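Local coordinates for acetyltransferase, GNAT family (Streptococcus pneumoniae, PDB 2I79), which binds acetyl coenzyme A and, as a GNAT-family enzyme, probably transfers its acetyl group to the amino group of an acceptor such as an amino acid, at residues Ser56-Thr61 against Ala78-Arg83; Val74-Asp79 against Gly88-Val93; Leu138-Gly143 against Tyr165-Leu170. All blocks are in the same frame, centred on the assembly; numbering follows the deposited sequence.

Contact 1. Residues Ser56-Thr61 against Ala78-Arg83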
loop_
_atom_site.group_PDB
_atom_site.type_symbol
_atom_site.label_atom_id
_atom_site.label_comp_id
_atom_site.label_asym_id
_atom_site.label_seq_id
_atom_site.Cartn_x
_atom_site.Cartn_y
_atom_site.Cartn_z
ATOM N N SER A 56 -4.922 -6.196 -17.094
ATOM C CA SER A 56 -4.464 -4.876 -16.646
ATOM C C SER A 56 -3.132 -4.600 -17.322
ATOM O O SER A 56 -2.289 -5.496 -17.437
ATOM C CB SER A 56 -4.291 -4.893 -15.114
ATOM O OG SER A 56 -3.619 -3.749 -14.628
ATOM N N ASP A 57 -2.913 -3.371 -17.759
ATOM C CA ASP A 57 -1.701 -3.080 -18.512
ATOM C C ASP A 57 -0.513 -2.639 -17.642
ATOM O O ASP A 57 0.581 -2.501 -18.145
ATOM C CB ASP A 57 -1.971 -2.077 -19.650
ATOM C CG ASP A 57 -2.789 -0.879 -19.205
ATOM O OD1 ASP A 57 -2.691 -0.477 -18.010
ATOM O OD2 ASP A 57 -3.545 -0.334 -20.065
ATOM N N ASN A 58 -0.736 -2.404 -16.353
ATOM C CA ASN A 58 0.339 -1.987 -15.453
ATOM C C ASN A 58 0.530 -2.970 -14.282
ATOM O O ASN A 58 1.232 -2.686 -13.317
ATOM C CB ASN A 58 0.142 -0.525 -14.988
ATOM C CG ASN A 58 -0.998 -0.336 -13.965
ATOM O OD1 ASN A 58 -1.877 -1.173 -13.796
ATOM N ND2 ASN A 58 -0.986 0.801 -13.310
ATOM N N GLN A 59 -0.083 -4.142 -14.399
ATOM C CA GLN A 59 0.092 -5.178 -13.427
ATOM C C GLN A 59 0.432 -6.505 -14.115
ATOM O O GLN A 59 0.148 -6.680 -15.305
ATOM C CB GLN A 59 -1.165 -5.314 -12.580
ATOM C CG GLN A 59 -1.563 -4.050 -11.816
ATOM C CD GLN A 59 -2.827 -4.239 -11.017
ATOM O OE1 GLN A 59 -3.939 -4.233 -11.572
ATOM N NE2 GLN A 59 -2.684 -4.410 -9.721
ATOM N N ILE A 60 1.050 -7.425 -13.365
ATOM C CA ILE A 60 1.377 -8.757 -13.870
ATOM C C ILE A 60 1.704 -9.757 -12.767
ATOM O O ILE A 60 2.275 -9.400 -11.737
ATOM C CB ILE A 60 2.558 -8.708 -14.874
ATOM C CG1 ILE A 60 2.624 -10.010 -15.693
ATOM C CG2 ILE A 60 3.861 -8.463 -14.173
ATOM C CD1 ILE A 60 3.230 -9.828 -17.095
ATOM N N THR A 61 1.370 -11.023 -13.021
ATOM C CA THR A 61 1.814 -12.142 -12.217
ATOM C C THR A 61 2.518 -13.149 -13.125
ATOM O O THR A 61 1.925 -13.646 -14.072
ATOM C CB THR A 61 0.663 -12.852 -11.503
ATOM O OG1 THR A 61 0.009 -11.932 -10.653
ATOM C CG2 THR A 61 1.161 -14.057 -10.655
ATOM N N ALA A 78 -0.483 -2.527 -8.737
ATOM C CA ALA A 78 -0.488 -1.088 -9.005
ATOM C C ALA A 78 -1.882 -0.486 -8.915
ATOM O O ALA A 78 -2.863 -1.105 -9.329
ATOM C CB ALA A 78 0.098 -0.817 -10.385
ATOM N N ASP A 79 -1.951 0.734 -8.404
ATOM C CA ASP A 79 -3.169 1.544 -8.442
ATOM C C ASP A 79 -3.402 2.135 -9.809
ATOM O O ASP A 79 -2.486 2.199 -10.611
ATOM C CB ASP A 79 -3.066 2.658 -7.407
ATOM C CG ASP A 79 -3.182 2.125 -5.992
ATOM O OD1 ASP A 79 -3.480 0.913 -5.809
ATOM O OD2 ASP A 79 -2.982 2.912 -5.056
ATOM N N GLN A 80 -4.636 2.574 -10.069
ATOM C CA GLN A 80 -5.037 3.005 -11.405
ATOM C C GLN A 80 -5.172 4.515 -11.584
ATOM O O GLN A 80 -5.211 4.979 -12.717
ATOM C CB GLN A 80 -6.347 2.307 -11.827
ATOM C CG GLN A 80 -6.261 0.779 -12.007
ATOM C CD GLN A 80 -5.071 0.348 -12.840
ATOM O OE1 GLN A 80 -4.227 -0.438 -12.381
ATOM N NE2 GLN A 80 -4.939 0.930 -14.030
ATOM N N ARG A 81 -5.228 5.283 -10.498
ATOM C CA ARG A 81 -5.211 6.765 -10.585
ATOM C C ARG A 81 -3.914 7.306 -11.162
ATOM O O ARG A 81 -2.821 6.799 -10.845
ATOM C CB ARG A 81 -5.434 7.387 -9.214
ATOM C CG ARG A 81 -6.908 7.339 -8.786
ATOM C CD ARG A 81 -7.103 7.989 -7.444
ATOM N NE ARG A 81 -8.519 8.325 -7.177
ATOM C CZ ARG A 81 -9.370 7.554 -6.495
ATOM N NH1 ARG A 81 -8.994 6.379 -5.991
ATOM N NH2 ARG A 81 -10.613 7.971 -6.305
ATOM N N LYS A 82 -4.016 8.335 -12.004
ATOM C CA LYS A 82 -2.834 8.795 -12.734
ATOM C C LYS A 82 -1.721 9.350 -11.851
ATOM O O LYS A 82 -0.555 9.336 -12.274
ATOM C CB LYS A 82 -3.189 9.784 -13.847
ATOM C CG LYS A 82 -3.665 11.138 -13.390
ATOM C CD LYS A 82 -2.512 12.213 -13.388
ATOM C CE LYS A 82 -3.056 13.659 -13.466
ATOM N NZ LYS A 82 -4.241 13.889 -12.548
ATOM N N ARG A 83 -2.060 9.812 -10.637
ATOM C CA ARG A 83 -1.043 10.261 -9.682
ATOM C C ARG A 83 0.029 9.182 -9.467
ATOM O O ARG A 83 1.194 9.508 -9.373
ATOM C CB ARG A 83 -1.631 10.649 -8.320
ATOM C CG ARG A 83 -0.626 11.478 -7.409
ATOM C CD ARG A 83 -1.028 12.964 -7.257
ATOM N NE ARG A 83 -1.395 13.531 -8.551
ATOM C CZ ARG A 83 -2.454 14.252 -8.847
ATOM N NH1 ARG A 83 -3.359 14.626 -7.961
ATOM N NH2 ARG A 83 -2.587 14.638 -10.101
#
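N58 reaches from the turn ahead of strand 60-66 into the loop between strands 69-77 and 87-94, and its short side chain illustrates how one amide can bridge a turn and a loop. At CB it has not yet met the other segment. The first torsion sets CG between the backbone N and the carbonyl carbon (chi1 73°), which aims the amide at the loop. CG then lies 3.8 Å from the methyl CB of A78. At the tip the two branches part: OD1 faces the amide end of Q80, whose plane is turned 75° from that of N58, while ND2 passes 3.5 Å from A78 CB. From there ND2 gives a weak hydrogen bond to the backbone O of D79, at 3.4 Å and with an angle of 150° at the hydrogen. Its stronger partner is the carbonyl O of R85, later in the same loop, so this one nitrogen serves two backbone oxygens. R85 in turn sends NH1 to Q80 O, tying the loop to itself.

Beside N58, the extended chain of Q59 runs along A78, with Q59 CG 3.9 Å from A78 CB. The buried methyl is therefore flanked by both side chains. Beyond Q80, the basic residues R81, K82 and R83 leave this contact for the second subunit, where K82 forms a salt bridge with D35 of that chain. The arrangement belongs to an antiparallel beta meander of the GNAT fold, in which the loop joining strands 69-77 and 87-94 lies beside the turn that leads into strand 60-66.

Contact 2. Residues Val74-Asp79 against Gly88-Val93; sequences VNITAD and GDLFIV. With ACO (acetyl coenzyme *a), chain G.
N75 and F91 face each other as a hydrogen-bonded antiparallel pair, and their backbones exchange two bonds: N75 N to F91 O at 2.7 Å, and F91 N to N75 O at 2.9 Å. T77 and D89 repeat the pattern, with T77 N to D89 O at 3.0 Å and D89 N to T77 O at 2.7 Å. Between these rungs the CA-H groups of I76 and L90 also lean on the carbonyls of D89 and N75.

The backbone N-H and C=O groups of the alternate residues turn outward. V74 and I76 bond to L62 and I60 of strand 60-66, and I76 O accepts a further bond from Q53 NE2. Across the hairpin, the backbones of G88 and L90 bond to strand 123-129, and the carboxylate of D89 is held through OD1 by Q125. At I92 the cofactor takes over the role of a strand: I92 N donates to the thioester O of acetyl coenzyme A at 2.9 Å, and the pantetheine N4P donates to I92 O at 3.0 Å.

V74, I76, L90 and I92 share one face, where V74, L90 and I92 pack on helix 103-117. L90 carries CG anti to its amide nitrogen (chi1 -158°), which brings CD1 within 3.5 Å of I76 CG1. Packing is tight where V74 CG2 meets I92 CG1, at 3.5 Å. On the other face the CB of N75 sits at the edge of the F91 ring, near its plane.

I92 N and Y139 OH both donate to the acetyl carbonyl, which probably holds and polarises it, while I92 O secures the pantetheine amide. Such bonds could also steady negative charge building on that oxygen during transfer, as proposed for other GNAT enzymes.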
loop_
_atom_site.group_PDB
_atom_site.type_symbol
_atom_site.label_atom_id
_atom_site.label_comp_id
_atom_site.label_asym_id
_atom_site.label_seq_id
_atom_site.Cartn_x
_atom_site.Cartn_y
_atom_site.Cartn_z
ATOM N N VAL A 74 6.473 -13.948 -9.171
ATOM C CA VAL A 74 6.725 -12.520 -9.034
ATOM C C VAL A 74 5.415 -11.806 -9.395
ATOM O O VAL A 74 4.737 -12.136 -10.371
ATOM C CB VAL A 74 7.983 -12.009 -9.833
ATOM C CG1 VAL A 74 7.942 -12.393 -11.288
ATOM C CG2 VAL A 74 8.139 -10.462 -9.686
ATOM N N ASN A 75 5.054 -10.842 -8.559
ATOM C CA ASN A 75 3.812 -10.126 -8.683
ATOM C C ASN A 75 4.113 -8.637 -8.780
ATOM O O ASN A 75 4.863 -8.085 -7.955
ATOM C CB ASN A 75 3.006 -10.419 -7.442
ATOM C CG ASN A 75 1.558 -10.491 -7.701
ATOM O OD1 ASN A 75 0.806 -9.602 -7.299
ATOM N ND2 ASN A 75 1.135 -11.540 -8.393
ATOM N N ILE A 76 3.595 -7.989 -9.814
ATOM C CA ILE A 76 3.524 -6.533 -9.805
ATOM C C ILE A 76 2.074 -6.092 -9.681
ATOM O O ILE A 76 1.208 -6.500 -10.451
ATOM C CB ILE A 76 4.139 -5.884 -11.024
ATOM C CG1 ILE A 76 5.611 -6.286 -11.157
ATOM C CG2 ILE A 76 3.975 -4.376 -10.911
ATOM C CD1 ILE A 76 6.229 -5.839 -12.457
ATOM N N THR A 77 1.850 -5.264 -8.677
ATOM C CA THR A 77 0.561 -4.695 -8.336
ATOM C C THR A 77 0.646 -3.179 -8.488
ATOM O O THR A 77 1.717 -2.611 -8.385
ATOM C CB THR A 77 0.238 -5.088 -6.896
ATOM O OG1 THR A 77 -0.680 -6.174 -6.925
ATOM C CG2 THR A 77 -0.304 -3.939 -6.103
ATOM N N ALA A 78 -0.483 -2.527 -8.737
ATOM C CA ALA A 78 -0.488 -1.088 -9.005
ATOM C C ALA A 78 -1.882 -0.486 -8.915
ATOM O O ALA A 78 -2.863 -1.105 -9.329
ATOM C CB ALA A 78 0.098 -0.817 -10.385
ATOM N N ASP A 79 -1.951 0.734 -8.404
ATOM C CA ASP A 79 -3.169 1.544 -8.442
ATOM C C ASP A 79 -3.402 2.135 -9.809
ATOM O O ASP A 79 -2.486 2.199 -10.611
ATOM C CB ASP A 79 -3.066 2.658 -7.407
ATOM C CG ASP A 79 -3.182 2.125 -5.992
ATOM O OD1 ASP A 79 -3.480 0.913 -5.809
ATOM O OD2 ASP A 79 -2.982 2.912 -5.056
ATOM N N GLY A 88 4.731 0.294 -9.652
ATOM C CA GLY A 88 4.433 -1.117 -9.427
ATOM C C GLY A 88 5.018 -1.567 -8.112
ATOM O O GLY A 88 6.208 -1.364 -7.837
ATOM N N ASP A 89 4.168 -2.145 -7.273
ATOM C CA ASP A 89 4.593 -2.741 -6.009
ATOM C C ASP A 89 4.959 -4.173 -6.294
ATOM O O ASP A 89 4.119 -4.944 -6.809
ATOM C CB ASP A 89 3.440 -2.675 -5.008
ATOM C CG ASP A 89 3.070 -1.234 -4.659
ATOM O OD1 ASP A 89 3.934 -0.547 -4.086
ATOM O OD2 ASP A 89 1.937 -0.778 -4.983
ATOM N N LEU A 90 6.201 -4.525 -5.976
ATOM C CA LEU A 90 6.750 -5.829 -6.316
ATOM C C LEU A 90 6.641 -6.801 -5.122
ATOM O O LEU A 90 6.817 -6.411 -3.957
ATOM C CB LEU A 90 8.209 -5.661 -6.815
ATOM C CG LEU A 90 8.959 -6.680 -7.695
ATOM C CD1 LEU A 90 8.377 -6.929 -9.062
ATOM C CD2 LEU A 90 10.394 -6.175 -7.900
ATOM N N PHE A 91 6.325 -8.067 -5.440
ATOM C CA PHE A 91 6.331 -9.189 -4.491
ATOM C C PHE A 91 6.925 -10.422 -5.185
ATOM O O PHE A 91 6.450 -10.786 -6.267
ATOM C CB PHE A 91 4.901 -9.498 -4.043
ATOM C CG PHE A 91 4.786 -10.694 -3.149
ATOM C CD1 PHE A 91 5.189 -10.628 -1.817
ATOM C CD2 PHE A 91 4.289 -11.891 -3.630
ATOM C CE1 PHE A 91 5.077 -11.741 -0.975
ATOM C CE2 PHE A 91 4.177 -13.007 -2.797
ATOM C CZ PHE A 91 4.570 -12.930 -1.469
ATOM N N ILE A 92 7.932 -11.058 -4.570
ATOM C CA ILE A 92 8.503 -12.337 -5.056
ATOM C C ILE A 92 8.620 -13.361 -3.927
ATOM O O ILE A 92 9.044 -13.045 -2.816
ATOM C CB ILE A 92 9.923 -12.150 -5.685
ATOM C CG1 ILE A 92 9.908 -11.044 -6.752
ATOM C CG2 ILE A 92 10.476 -13.477 -6.333
ATOM C CD1 ILE A 92 11.277 -10.807 -7.427
ATOM N N VAL A 93 8.267 -14.609 -4.205
ATOM C CA VAL A 93 8.541 -15.670 -3.252
ATOM C C VAL A 93 8.874 -16.938 -4.012
ATOM O O VAL A 93 8.267 -17.217 -5.046
ATOM C CB VAL A 93 7.380 -15.883 -2.255
ATOM C CG1 VAL A 93 6.069 -16.155 -2.995
ATOM C CG2 VAL A 93 7.713 -17.006 -1.296
HETATM N N1A ACO G . 22.663 -12.897 3.033
HETATM C C2A ACO G . 23.046 -12.368 1.851
HETATM N N3A ACO G . 22.856 -13.000 0.676
HETATM C C4A ACO G . 22.260 -14.207 0.625
HETATM C C5A ACO G . 21.801 -14.841 1.859
HETATM C C6A ACO G . 22.035 -14.094 3.104
HETATM N N6A ACO G . 21.641 -14.617 4.285
HETATM N N7A ACO G . 21.262 -16.014 1.520
HETATM C C8A ACO G . 21.366 -16.112 0.159
HETATM N N9A ACO G . 21.967 -15.030 -0.366
HETATM C C1B ACO G . 22.288 -14.660 -1.773
HETATM C C2B ACO G . 22.789 -15.730 -2.731
HETATM O O2B ACO G . 24.206 -15.900 -2.650
HETATM C C3B ACO G . 22.400 -15.120 -4.053
HETATM O O3B ACO G . 23.221 -14.035 -4.446
HETATM P P3B ACO G . 24.301 -14.111 -5.625
HETATM O O7A ACO G . 25.306 -14.959 -4.863
HETATM O O8A ACO G . 24.728 -12.695 -5.930
HETATM O O9A ACO G . 23.617 -14.753 -6.807
HETATM C C4B ACO G . 21.068 -14.453 -3.741
HETATM O O4B ACO G . 21.119 -14.099 -2.364
HETATM C C5B ACO G . 19.912 -15.394 -4.055
HETATM O O5B ACO G . 19.632 -15.211 -5.448
HETATM P P1A ACO G . 18.663 -16.262 -6.181
HETATM O O1A ACO G . 19.095 -17.671 -5.873
HETATM O O2A ACO G . 18.532 -15.763 -7.606
HETATM O O3A ACO G . 17.317 -16.042 -5.310
HETATM P P2A ACO G . 16.349 -17.167 -4.618
HETATM O O4A ACO G . 16.907 -17.825 -3.351
HETATM O O5A ACO G . 15.873 -18.018 -5.771
HETATM O O6A ACO G . 15.182 -16.117 -4.168
HETATM C CBP ACO G . 14.160 -15.002 -2.245
HETATM C CCP ACO G . 15.395 -15.198 -3.102
HETATM C CDP ACO G . 14.469 -13.907 -1.214
HETATM C CEP ACO G . 12.995 -14.611 -3.168
HETATM C CAP ACO G . 13.831 -16.312 -1.519
HETATM O OAP ACO G . 14.857 -16.656 -0.556
HETATM C C9P ACO G . 12.473 -16.243 -0.840
HETATM O O9P ACO G . 11.465 -16.481 -1.479
HETATM N N8P ACO G . 12.444 -15.946 0.453
HETATM C C7P ACO G . 11.229 -15.883 1.274
HETATM C C6P ACO G . 10.224 -14.824 0.823
HETATM C C5P ACO G . 10.865 -13.467 0.738
HETATM O O5P ACO G . 11.482 -13.041 1.692
HETATM N N4P ACO G . 10.723 -12.801 -0.401
HETATM C C3P ACO G . 11.273 -11.475 -0.631
HETATM C C2P ACO G . 10.535 -10.372 0.116
HETATM S S1P ACO G . 8.877 -10.257 -0.496
HETATM C C ACO G . 8.719 -9.096 -1.622
HETATM O O ACO G . 9.335 -9.353 -2.630
HETATM C CH3 ACO G . 7.873 -7.870 -1.328
#

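Contact 3. Residues Leu138-Gly143 against Tyr165-Leu170. With ACO (acetyl coenzyme *a), chain G.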
loop_
_atom_site.group_PDB
_atom_site.type_symbol
_atom_site.label_atom_id
_atom_site.label_comp_id
_atom_site.label_asym_id
_atom_site.label_seq_id
_atom_site.Cartn_x
_atom_site.Cartn_y
_atom_site.Cartn_z
ATOM N N LEU A 138 19.306 -9.616 -3.078
ATOM C CA LEU A 138 18.772 -9.960 -4.377
ATOM C C LEU A 138 18.328 -8.671 -5.045
ATOM O O LEU A 138 18.704 -8.401 -6.176
ATOM C CB LEU A 138 17.601 -10.962 -4.265
ATOM C CG LEU A 138 16.833 -11.284 -5.577
ATOM C CD1 LEU A 138 17.645 -12.145 -6.546
ATOM C CD2 LEU A 138 15.508 -11.916 -5.296
ATOM N N TYR A 139 17.536 -7.874 -4.340
ATOM C CA TYR A 139 17.028 -6.637 -4.909
ATOM C C TYR A 139 18.142 -5.623 -5.277
ATOM O O TYR A 139 18.086 -5.018 -6.365
ATOM C CB TYR A 139 15.956 -6.041 -4.001
ATOM C CG TYR A 139 14.630 -6.769 -4.116
ATOM C CD1 TYR A 139 13.820 -6.593 -5.241
ATOM C CD2 TYR A 139 14.171 -7.608 -3.114
ATOM C CE1 TYR A 139 12.576 -7.225 -5.361
ATOM C CE2 TYR A 139 12.926 -8.269 -3.226
ATOM C CZ TYR A 139 12.139 -8.068 -4.358
ATOM O OH TYR A 139 10.901 -8.685 -4.504
ATOM N N GLN A 140 19.147 -5.460 -4.410
ATOM C CA GLN A 140 20.293 -4.576 -4.718
ATOM C C GLN A 140 20.968 -5.013 -6.015
ATOM O O GLN A 140 21.300 -4.198 -6.856
ATOM C CB GLN A 140 21.307 -4.554 -3.570
ATOM C CG GLN A 140 20.785 -3.852 -2.310
ATOM C CD GLN A 140 21.876 -3.611 -1.262
ATOM O OE1 GLN A 140 22.220 -4.490 -0.455
ATOM N NE2 GLN A 140 22.429 -2.409 -1.280
ATOM N N LYS A 141 21.156 -6.315 -6.176
ATOM C CA LYS A 141 21.728 -6.855 -7.402
ATOM C C LYS A 141 21.018 -6.354 -8.672
ATOM O O LYS A 141 21.650 -6.175 -9.705
ATOM C CB LYS A 141 21.702 -8.389 -7.341
ATOM C CG LYS A 141 22.363 -9.140 -8.511
ATOM C CD LYS A 141 22.361 -10.676 -8.199
ATOM C CE LYS A 141 22.043 -11.570 -9.440
ATOM N NZ LYS A 141 21.873 -13.050 -9.091
ATOM N N HIS A 142 19.707 -6.126 -8.601
ATOM C CA HIS A 142 18.954 -5.769 -9.791
ATOM C C HIS A 142 18.640 -4.306 -9.842
ATOM O O HIS A 142 17.692 -3.912 -10.521
ATOM C CB HIS A 142 17.679 -6.616 -9.896
ATOM C CG HIS A 142 17.956 -8.046 -10.223
ATOM N ND1 HIS A 142 18.290 -8.973 -9.260
ATOM C CD2 HIS A 142 18.005 -8.697 -11.410
ATOM C CE1 HIS A 142 18.528 -10.136 -9.839
ATOM N NE2 HIS A 142 18.372 -9.995 -11.144
ATOM N N GLY A 143 19.403 -3.500 -9.112
ATOM C CA GLY A 143 19.313 -2.041 -9.241
ATOM C C GLY A 143 18.362 -1.341 -8.288
ATOM O O GLY A 143 18.134 -0.159 -8.412
ATOM N N TYR A 165 13.124 -2.035 5.309
ATOM C CA TYR A 165 13.647 -1.096 4.344
ATOM C C TYR A 165 12.568 -0.815 3.318
ATOM O O TYR A 165 11.834 -1.698 2.906
ATOM C CB TYR A 165 14.880 -1.663 3.622
ATOM C CG TYR A 165 16.168 -1.683 4.468
ATOM C CD1 TYR A 165 16.621 -0.521 5.121
ATOM C CD2 TYR A 165 16.935 -2.842 4.579
ATOM C CE1 TYR A 165 17.805 -0.527 5.884
ATOM C CE2 TYR A 165 18.116 -2.870 5.319
ATOM C CZ TYR A 165 18.547 -1.698 5.982
ATOM O OH TYR A 165 19.713 -1.690 6.728
ATOM N N LEU A 166 12.490 0.439 2.924
ATOM C CA LEU A 166 11.852 0.867 1.684
ATOM C C LEU A 166 12.865 0.775 0.545
ATOM O O LEU A 166 13.961 1.360 0.646
ATOM C CB LEU A 166 11.473 2.343 1.826
ATOM C CG LEU A 166 10.560 2.767 2.972
ATOM C CD1 LEU A 166 10.649 4.317 3.125
ATOM C CD2 LEU A 166 9.153 2.279 2.655
ATOM N N MET A 167 12.536 0.026 -0.507
ATOM C CA MET A 167 13.465 -0.159 -1.628
ATOM C C MET A 167 12.781 0.212 -2.956
ATOM O O MET A 167 11.579 -0.049 -3.160
ATOM C CB MET A 167 13.936 -1.606 -1.698
ATOM C CG MET A 167 14.645 -2.155 -0.432
ATOM S SD MET A 167 15.600 -3.664 -0.710
ATOM C CE MET A 167 16.841 -3.004 -1.806
ATOM N N GLY A 168 13.541 0.814 -3.864
ATOM C CA GLY A 168 12.968 1.308 -5.119
ATOM C C GLY A 168 13.894 1.278 -6.314
ATOM O O GLY A 168 15.099 1.262 -6.145
ATOM N N LYS A 169 13.307 1.248 -7.519
ATOM C CA LYS A 169 14.029 1.281 -8.788
ATOM C C LYS A 169 13.262 2.081 -9.834
ATOM O O LYS A 169 12.044 1.864 -10.028
ATOM C CB LYS A 169 14.247 -0.138 -9.291
ATOM C CG LYS A 169 15.104 -0.230 -10.555
ATOM C CD LYS A 169 14.992 -1.594 -11.198
ATOM C CE LYS A 169 15.798 -1.664 -12.483
ATOM N NZ LYS A 169 17.254 -1.776 -12.222
ATOM N N LEU A 170 13.942 3.008 -10.501
ATOM C CA LEU A 170 13.328 3.748 -11.610
ATOM C C LEU A 170 13.513 2.965 -12.892
ATOM O O LEU A 170 14.568 2.388 -13.108
ATOM C CB LEU A 170 13.923 5.142 -11.761
ATOM C CG LEU A 170 13.882 6.027 -10.522
ATOM C CD1 LEU A 170 14.495 7.410 -10.808
ATOM C CD2 LEU A 170 12.469 6.139 -9.988
HETATM N N1A ACO G . 22.663 -12.897 3.033
HETATM C C2A ACO G . 23.046 -12.368 1.851
HETATM N N3A ACO G . 22.856 -13.000 0.676
HETATM C C4A ACO G . 22.260 -14.207 0.625
HETATM C C5A ACO G . 21.801 -14.841 1.859
HETATM C C6A ACO G . 22.035 -14.094 3.104
HETATM N N6A ACO G . 21.641 -14.617 4.285
HETATM N N7A ACO G . 21.262 -16.014 1.520
HETATM C C8A ACO G . 21.366 -16.112 0.159
HETATM N N9A ACO G . 21.967 -15.030 -0.366
HETATM C C1B ACO G . 22.288 -14.660 -1.773
HETATM C C2B ACO G . 22.789 -15.730 -2.731
HETATM O O2B ACO G . 24.206 -15.900 -2.650
HETATM C C3B ACO G . 22.400 -15.120 -4.053
HETATM O O3B ACO G . 23.221 -14.035 -4.446
HETATM P P3B ACO G . 24.301 -14.111 -5.625
HETATM O O7A ACO G . 25.306 -14.959 -4.863
HETATM O O8A ACO G . 24.728 -12.695 -5.930
HETATM O O9A ACO G . 23.617 -14.753 -6.807
HETATM C C4B ACO G . 21.068 -14.453 -3.741
HETATM O O4B ACO G . 21.119 -14.099 -2.364
HETATM C C5B ACO G . 19.912 -15.394 -4.055
HETATM O O5B ACO G . 19.632 -15.211 -5.448
HETATM P P1A ACO G . 18.663 -16.262 -6.181
HETATM O O1A ACO G . 19.095 -17.671 -5.873
HETATM O O2A ACO G . 18.532 -15.763 -7.606
HETATM O O3A ACO G . 17.317 -16.042 -5.310
HETATM P P2A ACO G . 16.349 -17.167 -4.618
HETATM O O4A ACO G . 16.907 -17.825 -3.351
HETATM O O5A ACO G . 15.873 -18.018 -5.771
HETATM O O6A ACO G . 15.182 -16.117 -4.168
HETATM C CBP ACO G . 14.160 -15.002 -2.245
HETATM C CCP ACO G . 15.395 -15.198 -3.102
HETATM C CDP ACO G . 14.469 -13.907 -1.214
HETATM C CEP ACO G . 12.995 -14.611 -3.168
HETATM C CAP ACO G . 13.831 -16.312 -1.519
HETATM O OAP ACO G . 14.857 -16.656 -0.556
HETATM C C9P ACO G . 12.473 -16.243 -0.840
HETATM O O9P ACO G . 11.465 -16.481 -1.479
HETATM N N8P ACO G . 12.444 -15.946 0.453
HETATM C C7P ACO G . 11.229 -15.883 1.274
HETATM C C6P ACO G . 10.224 -14.824 0.823
HETATM C C5P ACO G . 10.865 -13.467 0.738
HETATM O O5P ACO G . 11.482 -13.041 1.692
HETATM N N4P ACO G . 10.723 -12.801 -0.401
HETATM C C3P ACO G . 11.273 -11.475 -0.631
HETATM C C2P ACO G . 10.535 -10.372 0.116
HETATM S S1P ACO G . 8.877 -10.257 -0.496
HETATM C C ACO G . 8.719 -9.096 -1.622
HETATM O O ACO G . 9.335 -9.353 -2.630
HETATM C CH3 ACO G . 7.873 -7.870 -1.328
#
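K169 extends from strand 160-170 to the end of helix 133-141, where its NZ donates to the carbonyl O of H142 at 2.8 Å. The chain stays extended as far as CE, its CG passing 3.7 Å from G143 O, and a bend at the last torsion (chi4 76°) swings the ammonium onto its acceptor. NZ arrives tilted from the carbonyl plane, not within it. Two residues earlier on the strand, M167 adds the apolar half of the interface: its terminal CE rests 3.9 Å from Y139 CB and 4.1 Å from Q140 CG, and the M167 and Q140 side chains cross at about a right angle.

These partners lie at a helix terminus built as a Schellman motif. G143, with a positive phi of 93°, is its C-prime residue; G143 N bonds to Q140 O at 3.0 Å, and F144 N returns to Y139 O. An ammonium on the carbonyl of H142, just past the helix C-terminus, would probably also be favoured by the helix dipole. H142 steadies the last turn from within, since its ND1 donates to L138 O at 3.2 Å in a nearly straight bond (173°), with the acceptor in the plane of the imidazole.

Further out, the same helix turn meets acetyl coenzyme A. Y139 starts from the M167 side, but its ring leads away to the acetyl group, where OH donates to the thioester O at 2.5 Å and that oxygen lies near the ring plane. F144 packs edge-to-face with the Y139 ring. K141 makes a weak bond to a phosphate oxygen of the cofactor and a second bond to S105 OG. Behind M167, side chains of L126 and V128 on strand 123-129 and of I146 on strand 145-156 back its position.

In the fold
All three contacts reach one mixed seven-stranded sheet. Contacts 1 and 2 adjoin, their centres 10 Å apart: they share A78 and D79, the neighbouring strands 60-66 and 69-77 connect them, and contact 2 begins on the stretch where contact 1 ends. Contact 3 comes later in the chain, on the far side of the cofactor cleft, with its centre 13 Å from that of contact 2 and 20 Å from that of contact 1. Contacts 2 and 3 meet where L90 and I92 pack on Y139, and both touch acetyl coenzyme A, so strand 87-94 and helix 133-141 hold the acetyl group between them. Contacts 1 and 3 do not touch, although each also reaches the second subunit.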